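Local coordinates for SspB protein (Streptomyces clavuligerus, PDB 6JUF) that probably acts as a DNA-cleaving nuclease, as a DUF4007-family member of the SspABCD-SspE phosphorothioation-sensing system that defends bacteria against phages, at residues 319-322 with 323-326. Sequence-based numbering, arbitrary orientation.
Sequences DNVR and SRPN
V321 and R324 meet in a local contact round a short 3-10 turn, on the surface loop that joins helix 306-317 to helix 330-336. Two i to i+3 backbone bonds shape the turn: S323 N donates to N320 O at 3.1 Å, and R324 N reaches V321 O at 3.0 Å with a straighter N-H...O angle of 163°. Extended from CG to NE, R324 runs back along the turn, its CG lying 3.3 Å from V321 O. The guanidinium thus arrives with one face against V321, whose CG2 sits 3.8 Å above the guanidinium plane, displaced toward its edge. Arginine suits this place because its aliphatic part and flat end pack on the turn while NH1 donates to the carbonyls of D98 and G99. V321 is buried; its small, branched, apolar side chain fits against W93, A100 and F327. R322, bent at chi3 (-56°), uses two nitrogens for salt bridges to helix 306-317, NE to D315 and NH2 to D312, as a multi-donor arginine can. A water donates to both R322 O and R324 O. Preceded by the Schellman motif that ends helix 306-317, with D319 (positive phi) as C-prime residue, this is a 3-10 turn in a helix-to-helix connection.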
ATOM      1  N   ASP B 319      14.099 -14.691   6.532  1.00 13.03           N
ATOM      2  CA  ASP B 319      14.489 -15.252   7.831  1.00 16.28           C
ATOM      3  C   ASP B 319      14.000 -16.676   8.082  1.00 13.46           C
ATOM      4  O   ASP B 319      13.682 -17.035   9.241  1.00 14.92           O
ATOM      5  CB  ASP B 319      14.079 -14.287   8.939  1.00 18.25           C
ATOM      6  CG  ASP B 319      15.208 -13.326   9.320  1.00 35.16           C
ATOM      7  OD1 ASP B 319      16.260 -13.248   8.626  1.00 42.00           O
ATOM      8  OD2 ASP B 319      15.059 -12.659  10.331  1.00 51.49           O
ATOM      9  N   ASN B 320      13.992 -17.489   7.009  1.00 12.76           N
ATOM     10  CA  ASN B 320      13.762 -18.923   7.109  1.00 13.05           C
ATOM     11  C   ASN B 320      12.453 -19.237   7.800  1.00 14.00           C
ATOM     12  O   ASN B 320      12.384 -19.904   8.844  1.00 14.23           O
ATOM     13  CB  ASN B 320      14.996 -19.561   7.772  1.00 15.81           C
ATOM     14  CG  ASN B 320      16.250 -19.311   6.954  1.00 18.22           C
ATOM     15  OD1 ASN B 320      17.259 -18.783   7.476  1.00 27.52           O
ATOM     16  ND2 ASN B 320      16.208 -19.656   5.688  1.00 14.01           N
ATOM     17  N   VAL B 321      11.382 -18.755   7.157  1.00 10.43           N
ATOM     18  CA  VAL B 321      10.014 -19.089   7.592  1.00 10.41           C
ATOM     19  C   VAL B 321       9.803 -20.602   7.738  1.00 11.89           C
ATOM     20  O   VAL B 321       9.048 -21.023   8.670  1.00 13.55           O
ATOM     21  CB  VAL B 321       9.012 -18.525   6.566  1.00 11.97           C
ATOM     22  CG1 VAL B 321       7.591 -18.819   6.951  1.00 12.85           C
ATOM     23  CG2 VAL B 321       9.210 -17.016   6.431  1.00 12.95           C
ATOM     24  N   ARG B 322      10.373 -21.395   6.838  1.00 13.12           N
ATOM     25  CA  ARG B 322      10.101 -22.851   6.799  1.00 14.11           C
ATOM     26  C   ARG B 322      10.586 -23.560   8.089  1.00 13.83           C
ATOM     27  O   ARG B 322      10.159 -24.665   8.389  1.00 16.02           O
ATOM     28  CB  ARG B 322      10.706 -23.495   5.532  1.00 12.61           C
ATOM     29  CG  ARG B 322      10.074 -23.056   4.209  1.00 11.58           C
ATOM     30  CD  ARG B 322      10.802 -23.615   2.997  1.00 11.80           C
ATOM     31  NE  ARG B 322      12.240 -23.263   3.017  1.00 10.24           N
ATOM     32  CZ  ARG B 322      13.133 -23.740   2.151  1.00 11.13           C
ATOM     33  NH1 ARG B 322      12.764 -24.518   1.163  1.00 16.53           N
ATOM     34  NH2 ARG B 322      14.374 -23.378   2.307  1.00 10.13           N
ATOM     35  N   SER B 323      11.488 -22.896   8.806  1.00 13.53           N
ATOM     36  CA  SER B 323      12.063 -23.373  10.077  1.00 17.10           C
ATOM     37  C   SER B 323      11.213 -23.151  11.297  1.00 17.35           C
ATOM     38  O   SER B 323      11.498 -23.706  12.370  1.00 17.32           O
ATOM     39  CB  SER B 323      13.391 -22.672  10.345  1.00 18.29           C
ATOM     40  OG  SER B 323      14.282 -23.130   9.374  1.00 24.12           O
ATOM     41  N   ARG B 324      10.173 -22.344  11.152  1.00 13.88           N
ATOM     42  CA  ARG B 324       9.322 -21.956  12.275  1.00 13.67           C
ATOM     43  C   ARG B 324       8.549 -23.192  12.708  1.00 15.60           C
ATOM     44  O   ARG B 324       8.212 -24.078  11.875  1.00 16.27           O
ATOM     45  CB  ARG B 324       8.344 -20.840  11.903  1.00 14.80           C
ATOM     46  CG  ARG B 324       9.058 -19.545  11.607  1.00 14.91           C
ATOM     47  CD  ARG B 324       8.110 -18.403  11.218  1.00 18.53           C
ATOM     48  NE  ARG B 324       8.948 -17.299  10.773  1.00 20.84           N
ATOM     49  CZ  ARG B 324       8.532 -16.180  10.195  1.00 24.29           C
ATOM     50  NH1 ARG B 324       7.249 -15.976   9.989  1.00 24.47           N
ATOM     51  NH2 ARG B 324       9.415 -15.267   9.824  1.00 26.08           N
ATOM     52  N   PRO B 325       8.273 -23.250  14.027  1.00 18.43           N
ATOM     53  CA  PRO B 325       7.491 -24.369  14.560  1.00 18.12           C
ATOM     54  C   PRO B 325       6.199 -24.581  13.792  1.00 19.11           C
ATOM     55  O   PRO B 325       5.442 -23.607  13.572  1.00 19.72           O
ATOM     56  CB  PRO B 325       7.187 -23.943  15.990  1.00 18.38           C
ATOM     57  CG  PRO B 325       8.323 -23.047  16.336  1.00 18.98           C
ATOM     58  CD  PRO B 325       8.608 -22.269  15.074  1.00 18.69           C
ATOM     59  N   ASN B 326       5.994 -25.830  13.349  1.00 16.12           N
ATOM     60  CA  ASN B 326       4.724 -26.250  12.745  1.00 17.80           C
ATOM     61  C   ASN B 326       4.452 -25.662  11.382  1.00 19.48           C
ATOM     62  O   ASN B 326       3.320 -25.704  10.904  1.00 21.22           O
ATOM     63  CB  ASN B 326       3.559 -25.870  13.673  1.00 20.69           C
ATOM     64  CG  ASN B 326       3.661 -26.542  15.016  1.00 20.46           C
ATOM     65  OD1 ASN B 326       3.799 -27.745  15.096  1.00 23.11           O
ATOM     66  ND2 ASN B 326       3.561 -25.766  16.069  1.00 23.63           N
TER
HETATM   67  O   HOH W   1       9.655 -26.158  10.650  1.00 20.60           O